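Side-chain contacts in ribonucleoside-diphosphate reductase subunit beta (PDB 6ZJK), which probably supplies the diiron-centred radical chemistry that lets ribonucleotide reductase convert ribonucleoside diphosphates into deoxyribonucleotides: residues S60-T65 with H241-Q246; I54-A59 with I249-N254; T134-I139 with N235-T240. All blocks are in the same frame, centred on the assembly; numbering follows the deposited sequence.

Interaction 1: residues S60-T65 with H241-Q246; sequences SDFYRT and HLVLFQ. With FE (Fe (III) ion), chain G.
Phe-62 and Val-243 make the close part of this meeting between two helices. The far end of the phenyl ring runs into the valine, with Phe-62 CZ 3.4 Å from Val-243 CG1, and the two side chains cross at about a right angle. Val-243 holds CG1 anti to its own nitrogen (chi1 -175°), and that branch does the touching while CG2 keeps farther from the ring. A second point of support lies on the backbone: Phe-62 CE2 comes to 4.1 Å from Leu-244 CA, so the ring rests on the helix itself as well as on a methyl group. All of this is apolar packing, tight at one ring end, and the total buried area is modest at 117 Å². Trp-58, one turn earlier, meets the phenyl ring with its own.

The other side is looser. Asp-61, Arg-64 and Thr-65 are exposed. Thr-65 OG1 bonds within its own helix, to Asp-61 O at 3.2 Å, from above the carbonyl plane, while Thr-65 N reaches the same oxygen from the opposite face. Arg-64 NH2 forms a salt bridge to Glu-74 of the second subunit, and Tyr-63 turns the same way, its OH bonding to Gln-142 of that chain. On the partner helix, Leu-244 offers Phe-62 its CA; its buried side chain packs on Gln-133 of helix 124-151.

One turn before Leu-244 the interior becomes metal-binding. His-241 ND1 binds an Fe (III) ion at 2.4 Å, and Glu-137, Glu-204 and Glu-238 bind the same ion. The contact therefore packs short helix 58-68 against an iron-carrying helix of the all-helical R2 fold, beside the diiron site.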
loop_
_atom_site.group_PDB
_atom_site.type_symbol
_atom_site.label_atom_id
_atom_site.label_comp_id
_atom_site.label_asym_id
_atom_site.label_seq_id
_atom_site.Cartn_x
_atom_site.Cartn_y
_atom_site.Cartn_z
ATOM N N SER A 60 11.521 12.976 -0.567
ATOM C CA SER A 60 10.676 13.798 -1.373
ATOM C C SER A 60 10.713 13.507 -2.820
ATOM O O SER A 60 9.703 13.385 -3.416
ATOM C CB SER A 60 10.987 15.272 -1.165
ATOM O OG SER A 60 10.946 15.589 0.173
ATOM N N ASP A 61 11.888 13.450 -3.408
ATOM C CA ASP A 61 11.965 13.156 -4.812
ATOM C C ASP A 61 11.524 11.740 -5.161
ATOM O O ASP A 61 10.995 11.549 -6.162
ATOM C CB ASP A 61 13.337 13.435 -5.360
ATOM C CG ASP A 61 13.762 14.836 -5.113
ATOM O OD1 ASP A 61 13.288 15.681 -5.843
ATOM O OD2 ASP A 61 14.524 15.092 -4.162
ATOM N N PHE A 62 11.747 10.796 -4.278
ATOM C CA PHE A 62 11.347 9.440 -4.511
ATOM C C PHE A 62 9.816 9.353 -4.581
ATOM O O PHE A 62 9.308 8.638 -5.378
ATOM C CB PHE A 62 11.887 8.461 -3.481
ATOM C CG PHE A 62 13.368 8.203 -3.572
ATOM C CD1 PHE A 62 14.179 8.963 -4.339
ATOM C CD2 PHE A 62 13.920 7.228 -2.850
ATOM C CE1 PHE A 62 15.524 8.710 -4.392
ATOM C CE2 PHE A 62 15.234 6.967 -2.883
ATOM C CZ PHE A 62 16.049 7.713 -3.646
ATOM N N TYR A 63 9.103 10.115 -3.757
ATOM C CA TYR A 63 7.664 10.145 -3.763
ATOM C C TYR A 63 7.229 10.608 -5.101
ATOM O O TYR A 63 6.448 9.995 -5.728
ATOM C CB TYR A 63 7.142 11.072 -2.680
ATOM C CG TYR A 63 5.665 11.224 -2.619
ATOM C CD1 TYR A 63 5.033 12.158 -3.336
ATOM C CD2 TYR A 63 4.930 10.441 -1.819
ATOM C CE1 TYR A 63 3.688 12.308 -3.260
ATOM C CE2 TYR A 63 3.594 10.569 -1.747
ATOM C CZ TYR A 63 2.989 11.502 -2.481
ATOM O OH TYR A 63 1.712 11.638 -2.414
ATOM N N ARG A 64 7.788 11.676 -5.576
ATOM C CA ARG A 64 7.385 12.229 -6.830
ATOM C C ARG A 64 7.577 11.306 -8.000
ATOM O O ARG A 64 6.705 11.124 -8.783
ATOM C CB ARG A 64 8.097 13.540 -7.019
ATOM C CG ARG A 64 7.787 14.324 -8.244
ATOM C CD ARG A 64 8.558 15.624 -8.224
ATOM N NE ARG A 64 7.786 16.697 -7.630
ATOM C CZ ARG A 64 8.031 17.268 -6.460
ATOM N NH1 ARG A 64 9.054 16.916 -5.727
ATOM N NH2 ARG A 64 7.245 18.235 -6.026
ATOM N N THR A 65 8.745 10.715 -8.075
ATOM C CA THR A 65 9.128 9.814 -9.121
ATOM C C THR A 65 8.221 8.594 -9.185
ATOM O O THR A 65 7.781 8.218 -10.204
ATOM C CB THR A 65 10.568 9.358 -8.874
ATOM O OG1 THR A 65 11.428 10.443 -9.098
ATOM C CG2 THR A 65 10.924 8.298 -9.784
ATOM N N HIS A 241 12.720 0.751 -6.470
ATOM C CA HIS A 241 12.710 -0.052 -5.251
ATOM C C HIS A 241 14.128 -0.338 -4.780
ATOM O O HIS A 241 14.379 -0.488 -3.644
ATOM C CB HIS A 241 11.965 -1.366 -5.395
ATOM C CG HIS A 241 10.525 -1.239 -5.794
ATOM N ND1 HIS A 241 9.690 -2.315 -5.859
ATOM C CD2 HIS A 241 9.780 -0.170 -6.126
ATOM C CE1 HIS A 241 8.503 -1.917 -6.242
ATOM N NE2 HIS A 241 8.537 -0.625 -6.440
ATOM N N LEU A 242 15.026 -0.448 -5.719
ATOM C CA LEU A 242 16.414 -0.680 -5.469
ATOM C C LEU A 242 17.015 0.519 -4.766
ATOM O O LEU A 242 17.555 0.393 -3.764
ATOM C CB LEU A 242 17.085 -0.832 -6.795
ATOM C CG LEU A 242 18.035 -1.934 -7.039
ATOM C CD1 LEU A 242 17.546 -3.187 -6.412
ATOM C CD2 LEU A 242 18.211 -2.082 -8.524
ATOM N N VAL A 243 16.882 1.683 -5.335
ATOM C CA VAL A 243 17.404 2.861 -4.730
ATOM C C VAL A 243 16.804 3.147 -3.381
ATOM O O VAL A 243 17.454 3.630 -2.537
ATOM C CB VAL A 243 17.258 4.058 -5.590
ATOM C CG1 VAL A 243 17.936 5.199 -4.914
ATOM C CG2 VAL A 243 17.910 3.819 -6.909
ATOM N N LEU A 244 15.547 2.827 -3.188
ATOM C CA LEU A 244 14.928 2.988 -1.871
ATOM C C LEU A 244 15.650 2.146 -0.826
ATOM O O LEU A 244 16.081 2.662 0.215
ATOM C CB LEU A 244 13.436 2.635 -1.927
ATOM C CG LEU A 244 12.591 2.635 -0.639
ATOM C CD1 LEU A 244 12.676 3.982 0.060
ATOM C CD2 LEU A 244 11.147 2.319 -0.941
ATOM N N PHE A 245 15.833 0.867 -1.109
ATOM C CA PHE A 245 16.529 -0.012 -0.185
ATOM C C PHE A 245 18.022 0.354 -0.025
ATOM O O PHE A 245 18.550 0.239 0.996
ATOM C CB PHE A 245 16.277 -1.494 -0.460
ATOM C CG PHE A 245 15.034 -2.020 0.208
ATOM C CD1 PHE A 245 13.829 -1.712 -0.257
ATOM C CD2 PHE A 245 15.098 -2.761 1.334
ATOM C CE1 PHE A 245 12.713 -2.140 0.361
ATOM C CE2 PHE A 245 13.972 -3.193 1.961
ATOM C CZ PHE A 245 12.785 -2.883 1.469
ATOM N N GLN A 246 18.657 0.823 -1.060
ATOM C CA GLN A 246 20.035 1.314 -0.935
ATOM C C GLN A 246 20.130 2.421 0.122
ATOM O O GLN A 246 21.028 2.418 0.975
ATOM C CB GLN A 246 20.527 1.810 -2.304
ATOM C CG GLN A 246 20.912 0.675 -3.285
ATOM C CD GLN A 246 21.201 1.147 -4.722
ATOM O OE1 GLN A 246 21.158 2.351 -5.017
ATOM N NE2 GLN A 246 21.525 0.185 -5.622
HETATM FE FE FE G . 10.000 -4.645 -6.305
HETATM O O HOH W 1 9.288 -4.246 -8.305
#

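Interaction 2: residues I54-A59 with I249-N254; sequences IKYSWA and IKELKN
Glu-251 OE2 receives the indole N-H of Trp-58, with NE1 to OE2 at 3.1 Å and an N-H...O angle of 160°. The oxygen lies at the edge of the indole, close to the plane of the ring, and is met on its anti side. Because carboxylate and indole planes are only 8° apart, the two flat groups lie almost in one sheet, joined through a single bond.

Tyr-56 touches the same glutamate differently. Its CE1 approaches Glu-251 CD to 3.6 Å and Glu-251 CG to 3.7 Å, with the ring inclined 42° to the carboxylate, an oblique van der Waals contact. The glutamate chain is bent at chi2, which lets its methylene lie against the tyrosine while its acid end turns to the tryptophan.

The two aromatic residues also brace one another. Tyr-56 CB lies 3.5 Å above the indole plane, toward the rim, and Lys-55 CG covers one face of the tyrosine ring. Trp-58 holds CG between its backbone nitrogen and carbonyl carbon, directing the indole toward helix 225-255. Ala-59 N donates to Tyr-56 O within the turn; the Glu-125 carboxylate of helix 124-151 accepts from the amides of Lys-55 and Tyr-56. Met-40, from a loop, packs on both Tyr-56 and Glu-251.

Here the approach to helix 58-68 is pinned to the last turns of helix 225-255, away from the iron site, as peripheral packing on the helical bundle of the R2 fold.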
loop_
_atom_site.group_PDB
_atom_site.type_symbol
_atom_site.label_atom_id
_atom_site.label_comp_id
_atom_site.label_asym_id
_atom_site.label_seq_id
_atom_site.Cartn_x
_atom_site.Cartn_y
_atom_site.Cartn_z
ATOM N N ILE A 54 10.424 16.689 7.421
ATOM C CA ILE A 54 11.068 15.385 7.355
ATOM C C ILE A 54 12.580 15.431 7.550
ATOM O O ILE A 54 13.158 16.411 7.339
ATOM C CB ILE A 54 10.786 14.702 5.999
ATOM C CG1 ILE A 54 11.172 15.602 4.865
ATOM C CG2 ILE A 54 9.328 14.438 5.839
ATOM C CD1 ILE A 54 11.052 14.971 3.531
ATOM N N LYS A 55 13.196 14.338 7.930
ATOM C CA LYS A 55 14.639 14.271 8.103
ATOM C C LYS A 55 15.349 13.809 6.827
ATOM O O LYS A 55 16.412 14.341 6.490
ATOM C CB LYS A 55 14.981 13.340 9.270
ATOM C CG LYS A 55 16.466 12.991 9.402
ATOM C CD LYS A 55 16.694 12.056 10.593
ATOM C CE LYS A 55 18.168 11.802 10.882
ATOM N NZ LYS A 55 18.885 12.953 11.542
ATOM N N TYR A 56 14.789 12.833 6.102
ATOM C CA TYR A 56 15.470 12.264 4.931
ATOM C C TYR A 56 14.990 13.001 3.687
ATOM O O TYR A 56 13.971 12.653 3.079
ATOM C CB TYR A 56 15.239 10.754 4.847
ATOM C CG TYR A 56 15.686 10.069 6.116
ATOM C CD1 TYR A 56 17.024 10.056 6.470
ATOM C CD2 TYR A 56 14.765 9.510 6.995
ATOM C CE1 TYR A 56 17.447 9.477 7.636
ATOM C CE2 TYR A 56 15.176 8.933 8.177
ATOM C CZ TYR A 56 16.522 8.925 8.494
ATOM O OH TYR A 56 16.956 8.349 9.671
ATOM N N SER A 57 15.788 13.981 3.283
ATOM C CA SER A 57 15.365 14.849 2.189
ATOM C C SER A 57 15.213 14.074 0.877
ATOM O O SER A 57 14.312 14.361 0.077
ATOM C CB SER A 57 16.381 15.992 2.059
ATOM O OG SER A 57 15.799 17.185 1.569
ATOM N N TRP A 58 15.959 12.982 0.674
ATOM C CA TRP A 58 15.810 12.209 -0.552
ATOM C C TRP A 58 14.423 11.590 -0.694
ATOM O O TRP A 58 14.035 11.237 -1.810
ATOM C CB TRP A 58 16.896 11.129 -0.635
ATOM C CG TRP A 58 17.078 10.310 0.607
ATOM C CD1 TRP A 58 18.046 10.479 1.588
ATOM C CD2 TRP A 58 16.303 9.176 0.997
ATOM N NE1 TRP A 58 17.888 9.516 2.564
ATOM C CE2 TRP A 58 16.828 8.708 2.224
ATOM C CE3 TRP A 58 15.215 8.500 0.426
ATOM C CZ2 TRP A 58 16.295 7.596 2.879
ATOM C CZ3 TRP A 58 14.685 7.406 1.086
ATOM C CH2 TRP A 58 15.220 6.959 2.285
ATOM N N ALA A 59 13.690 11.443 0.387
ATOM C CA ALA A 59 12.346 10.905 0.353
ATOM C C ALA A 59 11.404 11.681 -0.544
ATOM O O ALA A 59 10.624 11.125 -1.233
ATOM C CB ALA A 59 11.796 10.816 1.726
ATOM N N ILE A 249 19.355 1.207 3.809
ATOM C CA ILE A 249 20.497 0.543 4.388
ATOM C C ILE A 249 21.598 1.537 4.793
ATOM O O ILE A 249 22.189 1.410 5.831
ATOM C CB ILE A 249 21.084 -0.491 3.436
ATOM C CG1 ILE A 249 20.221 -1.734 3.399
ATOM C CG2 ILE A 249 22.449 -0.913 3.894
ATOM C CD1 ILE A 249 20.421 -2.549 2.154
ATOM N N LYS A 250 21.815 2.542 3.971
ATOM C CA LYS A 250 22.841 3.542 4.244
ATOM C C LYS A 250 22.541 4.303 5.540
ATOM O O LYS A 250 23.456 4.600 6.321
ATOM C CB LYS A 250 22.926 4.516 3.061
ATOM C CG LYS A 250 23.872 5.707 3.265
ATOM C CD LYS A 250 24.044 6.528 1.974
ATOM C CE LYS A 250 24.819 7.856 2.231
ATOM N NZ LYS A 250 24.300 9.145 1.552
ATOM N N GLU A 251 21.272 4.664 5.747
ATOM C CA GLU A 251 20.915 5.388 6.965
ATOM C C GLU A 251 20.958 4.474 8.186
ATOM O O GLU A 251 21.416 4.888 9.256
ATOM C CB GLU A 251 19.534 6.036 6.833
ATOM C CG GLU A 251 19.315 6.981 5.638
ATOM C CD GLU A 251 20.212 8.223 5.635
ATOM O OE1 GLU A 251 20.975 8.438 6.604
ATOM O OE2 GLU A 251 20.151 8.991 4.647
ATOM N N LEU A 252 20.537 3.214 8.039
ATOM C CA LEU A 252 20.596 2.283 9.165
ATOM C C LEU A 252 22.025 2.069 9.642
ATOM O O LEU A 252 22.263 1.921 10.846
ATOM C CB LEU A 252 19.973 0.940 8.793
ATOM C CG LEU A 252 18.442 0.883 8.730
ATOM C CD1 LEU A 252 17.977 -0.453 8.136
ATOM C CD2 LEU A 252 17.834 1.105 10.108
ATOM N N LYS A 253 22.982 1.988 8.706
ATOM C CA LYS A 253 24.403 1.863 9.006
ATOM C C LYS A 253 24.903 3.061 9.808
ATOM O O LYS A 253 25.697 2.899 10.740
ATOM C CB LYS A 253 25.230 1.725 7.729
ATOM C CG LYS A 253 26.703 1.487 8.043
ATOM C CD LYS A 253 27.506 0.927 6.874
ATOM C CE LYS A 253 28.973 1.375 6.978
ATOM N NZ LYS A 253 29.775 0.515 7.889
ATOM N N ASN A 254 24.527 4.247 9.334
ATOM C CA ASN A 254 25.020 5.470 9.964
ATOM C C ASN A 254 24.499 5.628 11.393
ATOM O O ASN A 254 25.247 6.057 12.282
ATOM C CB ASN A 254 24.635 6.689 9.126
ATOM C CG ASN A 254 25.106 7.993 9.756
ATOM O OD1 ASN A 254 24.335 8.941 9.928
ATOM N ND2 ASN A 254 26.376 8.039 10.110
#

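Interaction 3: residues T134-I139 with N235-T240; sequences TFQEEI and NRDEVT. With FE (Fe (III) ion), chain G; FE (Fe (III) ion), chain H.
Gln-136 and Asp-237 lie where two roughly antiparallel helices face each other, their CA atoms 7.5 Å apart. Both side chains point across the gap, and their flat ends stack: the amide and carboxylate planes differ by only 13°, with Gln-136 CD 3.9 Å from Asp-237 CG. Gln-136 OE1 sits against Asp-237 CB at 3.7 Å and takes a hydrogen bond from His-241 NE2.

Water 2 ties the two helices together. It accepts from Gln-136 NE2 at 3.1 Å and donates both to Asp-237 OD1 and to Thr-240 OG1. That hydroxyl in turn donates a hydrogen bond to Asp-237 O at 2.7 Å, in the carbonyl plane and on a lone pair; its position between backbone nitrogen and carbonyl carbon (chi1 73°) turns it back onto the preceding turn. The amide is thus held at both its oxygen and its nitrogen.

These residues form a second shell around the carboxylate-bridged diiron site of the ferritin-like R2 fold. Asp-237 OD2 accepts from His-140 NE2 and from Trp-71 NE1, giving a Trp-Asp-His-iron line that, as in other class I R2 proteins, probably serves electron transfer to the metals.

The first shell lies alongside. Glu-137 bridges the pair, OE2 binding one iron and OE1 the other, each at 2.2 Å. Glu-238 OE2 binds the first of these irons at 2.5 Å, its chain bent at chi2 (79°) so that the end curls back although the side chain starts away from the opposite helix. Water 1 binds both irons. Asp-107 and His-140 complete the protein ligands of the second iron; Glu-204 and His-241 complete those of the first.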
loop_
_atom_site.group_PDB
_atom_site.type_symbol
_atom_site.label_atom_id
_atom_site.label_comp_id
_atom_site.label_asym_id
_atom_site.label_seq_id
_atom_site.Cartn_x
_atom_site.Cartn_y
_atom_site.Cartn_z
ATOM N N THR A 134 4.531 -1.310 -1.787
ATOM C CA THR A 134 3.619 -2.445 -1.639
ATOM C C THR A 134 2.505 -2.413 -2.683
ATOM O O THR A 134 2.152 -3.451 -3.269
ATOM C CB THR A 134 3.018 -2.453 -0.238
ATOM O OG1 THR A 134 4.063 -2.589 0.725
ATOM C CG2 THR A 134 2.048 -3.596 -0.075
ATOM N N PHE A 135 1.938 -1.230 -2.912
ATOM C CA PHE A 135 0.917 -1.036 -3.935
ATOM C C PHE A 135 1.439 -1.415 -5.320
ATOM O O PHE A 135 0.743 -2.088 -6.088
ATOM C CB PHE A 135 0.466 0.425 -3.868
ATOM C CG PHE A 135 -0.148 0.953 -5.119
ATOM C CD1 PHE A 135 -1.492 0.724 -5.403
ATOM C CD2 PHE A 135 0.592 1.735 -5.988
ATOM C CE1 PHE A 135 -2.077 1.251 -6.544
ATOM C CE2 PHE A 135 0.021 2.259 -7.141
ATOM C CZ PHE A 135 -1.318 2.017 -7.419
ATOM N N GLN A 136 2.679 -1.027 -5.641
ATOM C CA GLN A 136 3.284 -1.353 -6.937
ATOM C C GLN A 136 3.521 -2.845 -7.095
ATOM O O GLN A 136 3.412 -3.366 -8.212
ATOM C CB GLN A 136 4.621 -0.607 -7.137
ATOM C CG GLN A 136 4.446 0.899 -7.329
ATOM C CD GLN A 136 5.716 1.677 -7.559
ATOM O OE1 GLN A 136 6.835 1.149 -7.433
ATOM N NE2 GLN A 136 5.555 2.954 -7.920
ATOM N N GLU A 137 3.823 -3.539 -6.030
ATOM C CA GLU A 137 4.018 -4.949 -6.062
ATOM C C GLU A 137 2.668 -5.666 -6.344
ATOM O O GLU A 137 2.645 -6.628 -7.044
ATOM C CB GLU A 137 4.650 -5.475 -4.794
ATOM C CG GLU A 137 6.009 -4.949 -4.357
ATOM C CD GLU A 137 7.153 -4.966 -5.357
ATOM O OE1 GLU A 137 6.959 -4.995 -6.520
ATOM O OE2 GLU A 137 8.298 -4.896 -4.953
ATOM N N GLU A 138 1.576 -5.170 -5.777
ATOM C CA GLU A 138 0.259 -5.714 -6.099
ATOM C C GLU A 138 -0.059 -5.549 -7.579
ATOM O O GLU A 138 -0.665 -6.439 -8.199
ATOM C CB GLU A 138 -0.830 -5.067 -5.242
ATOM C CG GLU A 138 -0.715 -5.313 -3.740
ATOM C CD GLU A 138 -1.178 -6.694 -3.312
ATOM O OE1 GLU A 138 -1.540 -7.520 -4.180
ATOM O OE2 GLU A 138 -1.200 -6.956 -2.089
ATOM N N ILE A 139 0.322 -4.412 -8.162
ATOM C CA ILE A 139 0.090 -4.207 -9.591
ATOM C C ILE A 139 0.928 -5.174 -10.434
ATOM O O ILE A 139 0.465 -5.672 -11.476
ATOM C CB ILE A 139 0.325 -2.733 -9.950
ATOM C CG1 ILE A 139 -0.791 -1.889 -9.310
ATOM C CG2 ILE A 139 0.353 -2.511 -11.455
ATOM C CD1 ILE A 139 -0.842 -0.475 -9.833
ATOM N N ASN A 235 10.263 -3.231 -14.656
ATOM C CA ASN A 235 11.687 -2.951 -14.526
ATOM C C ASN A 235 11.829 -1.508 -14.024
ATOM O O ASN A 235 12.465 -1.306 -13.100
ATOM C CB ASN A 235 12.374 -3.137 -15.865
ATOM C CG ASN A 235 13.880 -3.355 -15.762
ATOM O OD1 ASN A 235 14.512 -3.065 -14.785
ATOM N ND2 ASN A 235 14.412 -3.901 -16.800
ATOM N N ARG A 236 11.180 -0.563 -14.667
ATOM C CA ARG A 236 11.160 0.800 -14.231
ATOM C C ARG A 236 10.820 0.962 -12.737
ATOM O O ARG A 236 11.575 1.547 -12.025
ATOM C CB ARG A 236 10.277 1.615 -15.089
ATOM C CG ARG A 236 10.348 3.079 -14.790
ATOM C CD ARG A 236 9.547 3.880 -15.748
ATOM N NE ARG A 236 8.120 3.749 -15.562
ATOM C CZ ARG A 236 7.240 4.425 -16.252
ATOM N NH1 ARG A 236 7.629 5.264 -17.123
ATOM N NH2 ARG A 236 5.974 4.274 -16.069
ATOM N N ASP A 237 9.762 0.346 -12.256
ATOM C CA ASP A 237 9.436 0.403 -10.882
ATOM C C ASP A 237 10.549 -0.236 -10.067
ATOM O O ASP A 237 10.915 0.261 -9.088
ATOM C CB ASP A 237 8.125 -0.331 -10.537
ATOM C CG ASP A 237 6.857 0.354 -11.041
ATOM O OD1 ASP A 237 6.825 1.471 -11.476
ATOM O OD2 ASP A 237 5.849 -0.300 -11.022
ATOM N N GLU A 238 11.107 -1.349 -10.492
ATOM C CA GLU A 238 12.144 -2.010 -9.754
ATOM C C GLU A 238 13.385 -1.155 -9.474
ATOM O O GLU A 238 13.968 -1.267 -8.490
ATOM C CB GLU A 238 12.520 -3.316 -10.428
ATOM C CG GLU A 238 13.258 -4.269 -9.569
ATOM C CD GLU A 238 12.365 -5.019 -8.614
ATOM O OE1 GLU A 238 11.696 -5.983 -8.951
ATOM O OE2 GLU A 238 12.245 -4.615 -7.507
ATOM N N VAL A 239 13.758 -0.312 -10.387
ATOM C CA VAL A 239 14.854 0.584 -10.187
ATOM C C VAL A 239 14.645 1.470 -8.976
ATOM O O VAL A 239 15.507 1.594 -8.200
ATOM C CB VAL A 239 15.099 1.431 -11.406
ATOM C CG1 VAL A 239 16.067 2.518 -11.067
ATOM C CG2 VAL A 239 15.676 0.556 -12.473
ATOM N N THR A 240 13.445 1.996 -8.810
ATOM C CA THR A 240 13.073 2.810 -7.693
ATOM C C THR A 240 13.061 2.021 -6.425
ATOM O O THR A 240 13.418 2.516 -5.430
ATOM C CB THR A 240 11.762 3.565 -7.923
ATOM O OG1 THR A 240 10.648 2.696 -7.853
ATOM C CG2 THR A 240 11.754 4.175 -9.211
HETATM FE FE FE G . 10.000 -4.645 -6.305
HETATM FE FE FE H . 7.779 -6.127 -8.218
HETATM O O HOH W 2 8.194 3.533 -9.511
HETATM O O HOH W 1 9.288 -4.246 -8.305
#

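How the interactions relate
Going from the N terminus, the chain passes 54-59 and then 60-65 before reaching 134-139; helix 225-255 then supplies the partners in reverse order, 235-240, 241-246 and 249-254. The three loops are therefore concentric: interaction 3 closes the innermost, interaction 1 the next and interaction 2 the outermost, and none cross. Interactions 1 and 2 tie helix 58-68 and its approach to helix 225-255, meeting where Leu-244 packs on Trp-58. Interaction 3 joins helix 124-151 to the same long helix and shares an iron and water 1 with interaction 1. Interactions 2 and 3 do not touch; their centres are about 20 Å apart.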